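Local atomic coordinates of carboxylase (Deinococcus radiodurans, PDB entry 5H80), a protein that probably carries out the ATP-dependent carboxylation of biotin, as the biotin carboxylase domain of a single-chain bacterial carboxylase. Residues A[258-269]-A[472-483]. Numbering follows the deposited sequence.
Sequences TVQRRHQKLLEF and YELSTHWLDERL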
ATOM      1  N   THR A 258     -15.477  -5.324  16.085  1.00 25.30           N
ATOM      2  CA  THR A 258     -15.900  -5.841  17.400  1.00 25.09           C
ATOM      3  C   THR A 258     -15.053  -5.417  18.592  1.00 28.34           C
ATOM      4  O   THR A 258     -15.530  -5.239  19.706  1.00 25.56           O
ATOM      5  CB  THR A 258     -16.054  -7.362  17.286  1.00 23.53           C
ATOM      6  OG1 THR A 258     -17.060  -7.734  16.308  1.00 21.38           O
ATOM      7  CG2 THR A 258     -16.258  -8.062  18.739  1.00 25.75           C
ATOM      8  N   VAL A 259     -13.743  -5.323  18.408  1.00 23.41           N
ATOM      9  CA  VAL A 259     -12.800  -4.959  19.470  1.00 26.53           C
ATOM     10  C   VAL A 259     -12.903  -3.405  19.719  1.00 28.14           C
ATOM     11  O   VAL A 259     -12.515  -2.562  18.895  1.00 26.67           O
ATOM     12  CB  VAL A 259     -11.378  -5.376  19.072  1.00 25.68           C
ATOM     13  CG1 VAL A 259     -10.406  -4.878  20.120  1.00 23.45           C
ATOM     14  CG2 VAL A 259     -11.308  -6.902  18.796  1.00 26.65           C
ATOM     15  N   GLN A 260     -13.620  -3.090  20.817  1.00 26.00           N
ATOM     16  CA  GLN A 260     -13.956  -1.692  21.215  1.00 28.41           C
ATOM     17  C   GLN A 260     -13.620  -1.493  22.661  1.00 32.79           C
ATOM     18  O   GLN A 260     -13.683  -2.420  23.375  1.00 32.81           O
ATOM     19  CB  GLN A 260     -15.447  -1.491  21.112  1.00 34.08           C
ATOM     20  CG  GLN A 260     -15.961  -1.810  19.773  1.00 33.15           C
ATOM     21  CD  GLN A 260     -17.428  -1.603  19.547  1.00 38.83           C
ATOM     22  OE1 GLN A 260     -18.127  -1.042  20.378  1.00 44.53           O
ATOM     23  NE2 GLN A 260     -17.879  -1.961  18.337  1.00 35.51           N
ATOM     24  N   ARG A 261     -13.253  -0.286  23.035  1.00 31.27           N
ATOM     25  CA  ARG A 261     -12.883   0.076  24.444  1.00 39.24           C
ATOM     26  C   ARG A 261     -13.938   1.091  24.790  1.00 41.88           C
ATOM     27  O   ARG A 261     -14.028   2.121  24.107  1.00 39.96           O
ATOM     28  CB  ARG A 261     -11.529   0.681  24.560  1.00 46.64           C
ATOM     29  CG  ARG A 261     -11.044   0.901  26.004  1.00 47.49           C
ATOM     30  CD  ARG A 261      -9.759   1.689  25.892  1.00 55.36           C
ATOM     31  NE  ARG A 261      -8.775   1.432  26.952  1.00 57.65           N
ATOM     32  CZ  ARG A 261      -7.432   1.432  26.791  1.00 67.78           C
ATOM     33  NH1 ARG A 261      -6.866   1.607  25.586  1.00 73.01           N
ATOM     34  NH2 ARG A 261      -6.627   1.239  27.848  1.00 66.24           N
ATOM     35  N   ARG A 262     -14.830   0.770  25.724  1.00 47.88           N
ATOM     36  CA  ARG A 262     -16.001   1.662  25.982  1.00 49.91           C
ATOM     37  C   ARG A 262     -16.610   2.243  24.708  1.00 48.30           C
ATOM     38  O   ARG A 262     -16.762   3.450  24.580  1.00 41.85           O
ATOM     39  CB  ARG A 262     -15.608   2.822  26.935  1.00 60.09           C
ATOM     40  CG  ARG A 262     -15.143   2.367  28.315  1.00 72.62           C
ATOM     41  CD  ARG A 262     -14.899   3.536  29.257  1.00 84.03           C
ATOM     42  NE  ARG A 262     -14.926   3.140  30.671  1.00 95.12           N
ATOM     43  CZ  ARG A 262     -14.622   3.945  31.693  1.00 94.33           C
ATOM     44  NH1 ARG A 262     -14.246   5.209  31.485  1.00103.97           N
ATOM     45  NH2 ARG A 262     -14.685   3.485  32.938  1.00 84.07           N
ATOM     46  N   HIS A 263     -16.922   1.377  23.754  1.00 44.91           N
ATOM     47  CA  HIS A 263     -17.614   1.770  22.514  1.00 46.62           C
ATOM     48  C   HIS A 263     -16.765   2.553  21.476  1.00 37.77           C
ATOM     49  O   HIS A 263     -17.281   2.880  20.411  1.00 41.40           O
ATOM     50  CB  HIS A 263     -18.946   2.517  22.830  1.00 54.57           C
ATOM     51  CG  HIS A 263     -19.909   1.712  23.657  1.00 62.23           C
ATOM     52  ND1 HIS A 263     -19.954   1.790  25.034  1.00 56.17           N
ATOM     53  CD2 HIS A 263     -20.844   0.798  23.300  1.00 60.79           C
ATOM     54  CE1 HIS A 263     -20.861   0.946  25.491  1.00 61.05           C
ATOM     55  NE2 HIS A 263     -21.427   0.344  24.460  1.00 67.53           N
ATOM     56  N   GLN A 264     -15.485   2.775  21.743  1.00 32.76           N
ATOM     57  CA  GLN A 264     -14.505   3.273  20.734  1.00 39.18           C
ATOM     58  C   GLN A 264     -13.799   2.094  19.995  1.00 30.57           C
ATOM     59  O   GLN A 264     -13.157   1.269  20.602  1.00 31.85           O
ATOM     60  CB  GLN A 264     -13.416   4.115  21.395  1.00 46.47           C
ATOM     61  CG  GLN A 264     -13.867   5.196  22.380  1.00 56.34           C
ATOM     62  CD  GLN A 264     -15.207   5.810  22.033  1.00 63.81           C
ATOM     63  OE1 GLN A 264     -16.261   5.323  22.468  1.00 76.57           O
ATOM     64  NE2 GLN A 264     -15.181   6.889  21.260  1.00 67.46           N
ATOM     65  N   LYS A 265     -13.905   2.045  18.699  1.00 34.53           N
ATOM     66  CA  LYS A 265     -13.325   1.005  17.885  1.00 28.12           C
ATOM     67  C   LYS A 265     -11.785   1.109  17.864  1.00 25.38           C
ATOM     68  O   LYS A 265     -11.268   2.246  17.917  1.00 31.31           O
ATOM     69  CB  LYS A 265     -13.918   1.120  16.456  1.00 32.73           C
ATOM     70  CG  LYS A 265     -15.427   0.878  16.295  1.00 26.16           C
ATOM     71  CD  LYS A 265     -15.959   1.383  14.931  1.00 33.11           C
ATOM     72  CE  LYS A 265     -17.449   1.199  14.759  1.00 34.80           C
ATOM     73  NZ  LYS A 265     -18.052   1.803  13.534  1.00 35.52           N
ATOM     74  N   LEU A 266     -11.055   0.008  18.021  1.00 27.00           N
ATOM     75  CA  LEU A 266      -9.619  -0.018  18.021  1.00 25.66           C
ATOM     76  C   LEU A 266      -9.069  -0.826  16.867  1.00 28.16           C
ATOM     77  O   LEU A 266      -8.056  -0.425  16.307  1.00 26.98           O
ATOM     78  CB  LEU A 266      -8.998  -0.589  19.327  1.00 30.73           C
ATOM     79  CG  LEU A 266      -9.250   0.267  20.548  1.00 34.20           C
ATOM     80  CD1 LEU A 266      -8.844  -0.471  21.806  1.00 33.25           C
ATOM     81  CD2 LEU A 266      -8.433   1.560  20.368  1.00 34.90           C
ATOM     82  N   LEU A 267      -9.649  -1.989  16.575  1.00 26.72           N
ATOM     83  CA  LEU A 267      -9.156  -2.890  15.492  1.00 24.10           C
ATOM     84  C   LEU A 267     -10.314  -3.188  14.538  1.00 27.01           C
ATOM     85  O   LEU A 267     -11.439  -3.437  14.968  1.00 22.95           O
ATOM     86  CB  LEU A 267      -8.586  -4.226  15.935  1.00 27.12           C
ATOM     87  CG  LEU A 267      -7.385  -4.162  16.827  1.00 24.62           C
ATOM     88  CD1 LEU A 267      -7.155  -5.435  17.534  1.00 27.65           C
ATOM     89  CD2 LEU A 267      -6.108  -3.660  16.081  1.00 27.26           C
ATOM     90  N   GLU A 268     -10.125  -2.932  13.260  1.00 24.53           N
ATOM     91  CA  GLU A 268     -11.249  -3.087  12.328  1.00 23.67           C
ATOM     92  C   GLU A 268     -10.748  -4.004  11.224  1.00 22.63           C
ATOM     93  O   GLU A 268      -9.765  -3.689  10.574  1.00 24.90           O
ATOM     94  CB  GLU A 268     -11.673  -1.696  11.846  1.00 30.03           C
ATOM     95  CG  GLU A 268     -12.158  -0.830  13.054  1.00 33.22           C
ATOM     96  CD  GLU A 268     -11.831   0.631  12.960  1.00 34.01           C
ATOM     97  OE1 GLU A 268     -10.663   0.987  12.723  1.00 37.30           O
ATOM     98  OE2 GLU A 268     -12.781   1.405  13.146  1.00 38.43           O
ATOM     99  N   PHE A 269     -11.509  -5.051  10.922  1.00 22.31           N
ATOM    100  CA  PHE A 269     -11.114  -6.123   9.976  1.00 20.98           C
ATOM    101  C   PHE A 269     -11.993  -6.140   8.681  1.00 23.81           C
ATOM    102  O   PHE A 269     -13.164  -5.893   8.693  1.00 19.78           O
ATOM    103  CB  PHE A 269     -11.180  -7.451  10.686  1.00 19.95           C
ATOM    104  CG  PHE A 269     -10.265  -7.584  11.745  1.00 23.33           C
ATOM    105  CD1 PHE A 269      -9.110  -8.322  11.583  1.00 19.25           C
ATOM    106  CD2 PHE A 269     -10.499  -7.031  13.001  1.00 22.19           C
ATOM    107  CE1 PHE A 269      -8.265  -8.513  12.598  1.00 23.95           C
ATOM    108  CE2 PHE A 269      -9.618  -7.276  14.062  1.00 20.81           C
ATOM    109  CZ  PHE A 269      -8.459  -7.934  13.824  1.00 22.72           C
ATOM    110  N   TYR A 472     -10.702 -15.127  16.894  1.00 25.21           N
ATOM    111  CA  TYR A 472     -11.795 -14.210  16.784  1.00 28.25           C
ATOM    112  C   TYR A 472     -12.954 -14.645  17.698  1.00 25.30           C
ATOM    113  O   TYR A 472     -14.133 -14.597  17.210  1.00 27.34           O
ATOM    114  CB  TYR A 472     -12.186 -13.996  15.300  1.00 25.73           C
ATOM    115  CG  TYR A 472     -12.465 -12.550  15.034  1.00 23.60           C
ATOM    116  CD1 TYR A 472     -11.373 -11.669  14.863  1.00 23.79           C
ATOM    117  CD2 TYR A 472     -13.767 -12.032  15.075  1.00 22.81           C
ATOM    118  CE1 TYR A 472     -11.594 -10.255  14.720  1.00 23.58           C
ATOM    119  CE2 TYR A 472     -14.001 -10.624  14.840  1.00 26.00           C
ATOM    120  CZ  TYR A 472     -12.940  -9.765  14.731  1.00 25.85           C
ATOM    121  OH  TYR A 472     -13.132  -8.408  14.649  1.00 25.05           O
ATOM    122  N   GLU A 473     -12.653 -15.094  18.916  1.00 27.75           N
ATOM    123  CA  GLU A 473     -13.715 -15.498  19.817  1.00 28.92           C
ATOM    124  C   GLU A 473     -14.049 -14.255  20.656  1.00 27.87           C
ATOM    125  O   GLU A 473     -13.451 -14.094  21.753  1.00 32.51           O
ATOM    126  CB  GLU A 473     -13.232 -16.615  20.664  1.00 28.36           C
ATOM    127  CG  GLU A 473     -13.089 -17.894  19.878  1.00 31.45           C
ATOM    128  CD  GLU A 473     -12.475 -19.024  20.712  1.00 34.82           C
ATOM    129  OE1 GLU A 473     -11.746 -18.806  21.693  1.00 38.79           O
ATOM    130  OE2 GLU A 473     -12.766 -20.153  20.363  1.00 30.71           O
ATOM    131  N   LEU A 474     -14.814 -13.310  20.076  1.00 25.33           N
ATOM    132  CA  LEU A 474     -14.856 -11.921  20.595  1.00 22.48           C
ATOM    133  C   LEU A 474     -16.319 -11.455  20.559  1.00 21.72           C
ATOM    134  O   LEU A 474     -17.168 -12.003  19.771  1.00 28.29           O
ATOM    135  CB  LEU A 474     -14.119 -11.034  19.604  1.00 23.35           C
ATOM    136  CG  LEU A 474     -12.618 -11.291  19.475  1.00 23.45           C
ATOM    137  CD1 LEU A 474     -12.063 -10.437  18.307  1.00 28.23           C
ATOM    138  CD2 LEU A 474     -11.857 -11.058  20.752  1.00 25.39           C
ATOM    139  N   SER A 475     -16.637 -10.517  21.405  1.00 24.29           N
ATOM    140  CA  SER A 475     -17.880  -9.807  21.342  1.00 22.64           C
ATOM    141  C   SER A 475     -17.537  -8.337  21.614  1.00 25.28           C
ATOM    142  O   SER A 475     -16.405  -8.023  22.013  1.00 24.76           O
ATOM    143  CB  SER A 475     -18.870 -10.256  22.547  1.00 22.69           C
ATOM    144  OG  SER A 475     -18.252  -9.881  23.752  1.00 25.98           O
ATOM    145  N   THR A 476     -18.526  -7.481  21.518  1.00 25.29           N
ATOM    146  CA  THR A 476     -18.310  -6.020  21.752  1.00 30.08           C
ATOM    147  C   THR A 476     -17.956  -5.684  23.254  1.00 28.49           C
ATOM    148  O   THR A 476     -17.422  -4.679  23.503  1.00 32.44           O
ATOM    149  CB  THR A 476     -19.519  -5.223  21.260  1.00 25.77           C
ATOM    150  OG1 THR A 476     -20.722  -5.751  21.858  1.00 28.92           O
ATOM    151  CG2 THR A 476     -19.659  -5.325  19.733  1.00 25.50           C
ATOM    152  N   HIS A 477     -18.279  -6.590  24.197  1.00 26.47           N
ATOM    153  CA  HIS A 477     -17.873  -6.475  25.608  1.00 27.85           C
ATOM    154  C   HIS A 477     -16.638  -7.218  26.037  1.00 31.38           C
ATOM    155  O   HIS A 477     -16.223  -7.062  27.186  1.00 30.75           O
ATOM    156  CB  HIS A 477     -19.036  -6.908  26.495  1.00 33.71           C
ATOM    157  CG  HIS A 477     -20.277  -6.156  26.194  1.00 37.99           C
ATOM    158  ND1 HIS A 477     -20.402  -4.805  26.443  1.00 50.91           N
ATOM    159  CD2 HIS A 477     -21.423  -6.528  25.574  1.00 59.17           C
ATOM    160  CE1 HIS A 477     -21.581  -4.382  26.023  1.00 54.78           C
ATOM    161  NE2 HIS A 477     -22.226  -5.410  25.498  1.00 64.71           N
ATOM    162  N   TRP A 478     -16.012  -7.939  25.105  1.00 30.10           N
ATOM    163  CA  TRP A 478     -14.811  -8.669  25.364  1.00 34.32           C
ATOM    164  C   TRP A 478     -13.743  -7.829  25.973  1.00 32.33           C
ATOM    165  O   TRP A 478     -13.184  -8.205  27.064  1.00 36.26           O
ATOM    166  CB  TRP A 478     -14.285  -9.291  24.052  1.00 29.30           C
ATOM    167  CG  TRP A 478     -13.011 -10.038  24.274  1.00 26.03           C
ATOM    168  CD1 TRP A 478     -12.865 -11.302  24.661  1.00 22.49           C
ATOM    169  CD2 TRP A 478     -11.703  -9.561  23.933  1.00 24.96           C
ATOM    170  NE1 TRP A 478     -11.512 -11.632  24.714  1.00 30.34           N
ATOM    171  CE2 TRP A 478     -10.778 -10.570  24.258  1.00 26.32           C
ATOM    172  CE3 TRP A 478     -11.233  -8.371  23.471  1.00 24.69           C
ATOM    173  CZ2 TRP A 478      -9.374 -10.394  24.093  1.00 24.68           C
ATOM    174  CZ3 TRP A 478      -9.837  -8.208  23.245  1.00 25.33           C
ATOM    175  CH2 TRP A 478      -8.918  -9.202  23.601  1.00 26.12           C
ATOM    176  N   LEU A 479     -13.408  -6.713  25.328  1.00 30.13           N
ATOM    177  CA  LEU A 479     -12.309  -5.897  25.794  1.00 29.55           C
ATOM    178  C   LEU A 479     -12.595  -5.228  27.132  1.00 31.50           C
ATOM    179  O   LEU A 479     -11.688  -5.179  27.954  1.00 32.47           O
ATOM    180  CB  LEU A 479     -11.828  -4.889  24.792  1.00 28.78           C
ATOM    181  CG  LEU A 479     -10.613  -4.042  25.023  1.00 28.97           C
ATOM    182  CD1 LEU A 479     -10.133  -3.424  23.713  1.00 30.71           C
ATOM    183  CD2 LEU A 479     -10.862  -2.953  26.063  1.00 38.17           C
ATOM    184  N   ASP A 480     -13.806  -4.699  27.335  1.00 31.57           N
ATOM    185  CA  ASP A 480     -14.043  -4.001  28.621  1.00 35.79           C
ATOM    186  C   ASP A 480     -13.926  -4.965  29.798  1.00 34.58           C
ATOM    187  O   ASP A 480     -13.297  -4.647  30.860  1.00 36.92           O
ATOM    188  CB  ASP A 480     -15.344  -3.246  28.588  1.00 33.86           C
ATOM    189  CG  ASP A 480     -15.307  -1.996  27.645  1.00 30.61           C
ATOM    190  OD1 ASP A 480     -14.208  -1.501  27.274  1.00 41.30           O
ATOM    191  OD2 ASP A 480     -16.387  -1.561  27.253  1.00 42.93           O
ATOM    192  N   GLU A 481     -14.397  -6.188  29.591  1.00 33.18           N
ATOM    193  CA  GLU A 481     -14.247  -7.214  30.615  1.00 33.68           C
ATOM    194  C   GLU A 481     -12.871  -7.630  30.945  1.00 37.58           C
ATOM    195  O   GLU A 481     -12.648  -8.149  32.021  1.00 38.53           O
ATOM    196  CB  GLU A 481     -15.000  -8.460  30.233  1.00 36.48           C
ATOM    197  CG  GLU A 481     -16.489  -8.273  30.142  1.00 41.08           C
ATOM    198  CD  GLU A 481     -17.258  -9.582  30.047  1.00 45.25           C
ATOM    199  OE1 GLU A 481     -16.740 -10.625  30.420  1.00 51.86           O
ATOM    200  OE2 GLU A 481     -18.404  -9.532  29.617  1.00 48.85           O
ATOM    201  N   ARG A 482     -11.950  -7.524  30.013  1.00 37.84           N
ATOM    202  CA  ARG A 482     -10.574  -7.988  30.212  1.00 37.56           C
ATOM    203  C   ARG A 482      -9.537  -6.891  30.292  1.00 41.73           C
ATOM    204  O   ARG A 482      -8.339  -7.144  30.114  1.00 40.31           O
ATOM    205  CB  ARG A 482     -10.231  -8.876  29.053  1.00 38.66           C
ATOM    206  CG  ARG A 482     -11.107 -10.106  29.039  1.00 41.91           C
ATOM    207  CD  ARG A 482     -10.915 -10.925  27.789  1.00 41.55           C
ATOM    208  NE  ARG A 482     -11.656 -12.169  27.941  1.00 39.75           N
ATOM    209  CZ  ARG A 482     -12.996 -12.295  28.025  1.00 42.02           C
ATOM    210  NH1 ARG A 482     -13.491 -13.498  28.230  1.00 46.16           N
ATOM    211  NH2 ARG A 482     -13.871 -11.280  27.864  1.00 44.30           N
ATOM    212  N   LEU A 483      -9.992  -5.665  30.516  1.00 36.28           N
ATOM    213  CA  LEU A 483      -9.093  -4.526  30.531  1.00 35.65           C
ATOM    214  C   LEU A 483      -7.922  -4.730  31.554  1.00 40.62           C
ATOM    215  O   LEU A 483      -6.763  -4.577  31.168  1.00 36.97           O
ATOM    216  CB  LEU A 483      -9.905  -3.272  30.744  1.00 35.23           C
ATOM    217  CG  LEU A 483      -9.253  -1.907  30.849  1.00 38.27           C
ATOM    218  CD1 LEU A 483      -8.178  -1.756  29.782  1.00 42.07           C
ATOM    219  CD2 LEU A 483     -10.325  -0.833  30.719  1.00 48.57           C
TER
HETATM  220  O   HOH W   1     -12.369  -5.959  15.930  1.00 23.23           O
HETATM  221  O   HOH W   2     -14.539  -5.689  22.721  1.00 26.80           O
HETATM  222  O   HOH W   3     -15.528  -3.936  25.136  1.00 27.80           O
HETATM  223  O   HOH W   4     -16.893  -1.344  24.369  1.00 34.44           O
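The carboxylate of D480 grips the turn of the 260-265 hairpin: its OD1 takes the backbone N-H of R262 on the syn lone pair, 2.8 Å from N and nearly straight at 170°. A water that accepts from H263 N lies 2.9 Å from the other oxygen, D480 OD2, so one side chain reaches two successive peptide N-H groups of the type I' turn R261-Q264, the second through water. CG of D480 stands beside its own backbone N (chi1 -70°), which swings the carboxylate across to the turn; the guanidinium groups of R261 and R262 keep clear of it, and the grip is on backbone. Shortening D480 to an alanine removes the carboxylate, which is likely to leave R262 N without its acceptor and the hairpin turn less firmly tied to residues 478-481. A second water accepts from D480 N and lies 2.6 Å from T476 O and 3.0 Å from Q260 O, acceptors that compete for its protons.

Alongside, L479 enters the apolar layer: its CD1 lies 3.7 Å from L266 CD1 and also meets V259 CG1, while CB rests against Q260 O. The other methyl of V259, CG2, abuts L474 CD1 at 3.6 Å, and that CD1 sits over the centre of the Y472 ring. Y472 turns its CE1 edge onto the face of F269, a T-shaped pair with planes at 82°. Its OH bonds to D256 and receives a water that also accepts from V259 N and donates to L267 O.

The segment 472-483 leads from the end of helix 467-471 into the start of helix 483-490 and packs on the hairpin at one edge of the five-stranded antiparallel sheet, with L463 of helix 457-465 touching both V259 and L479.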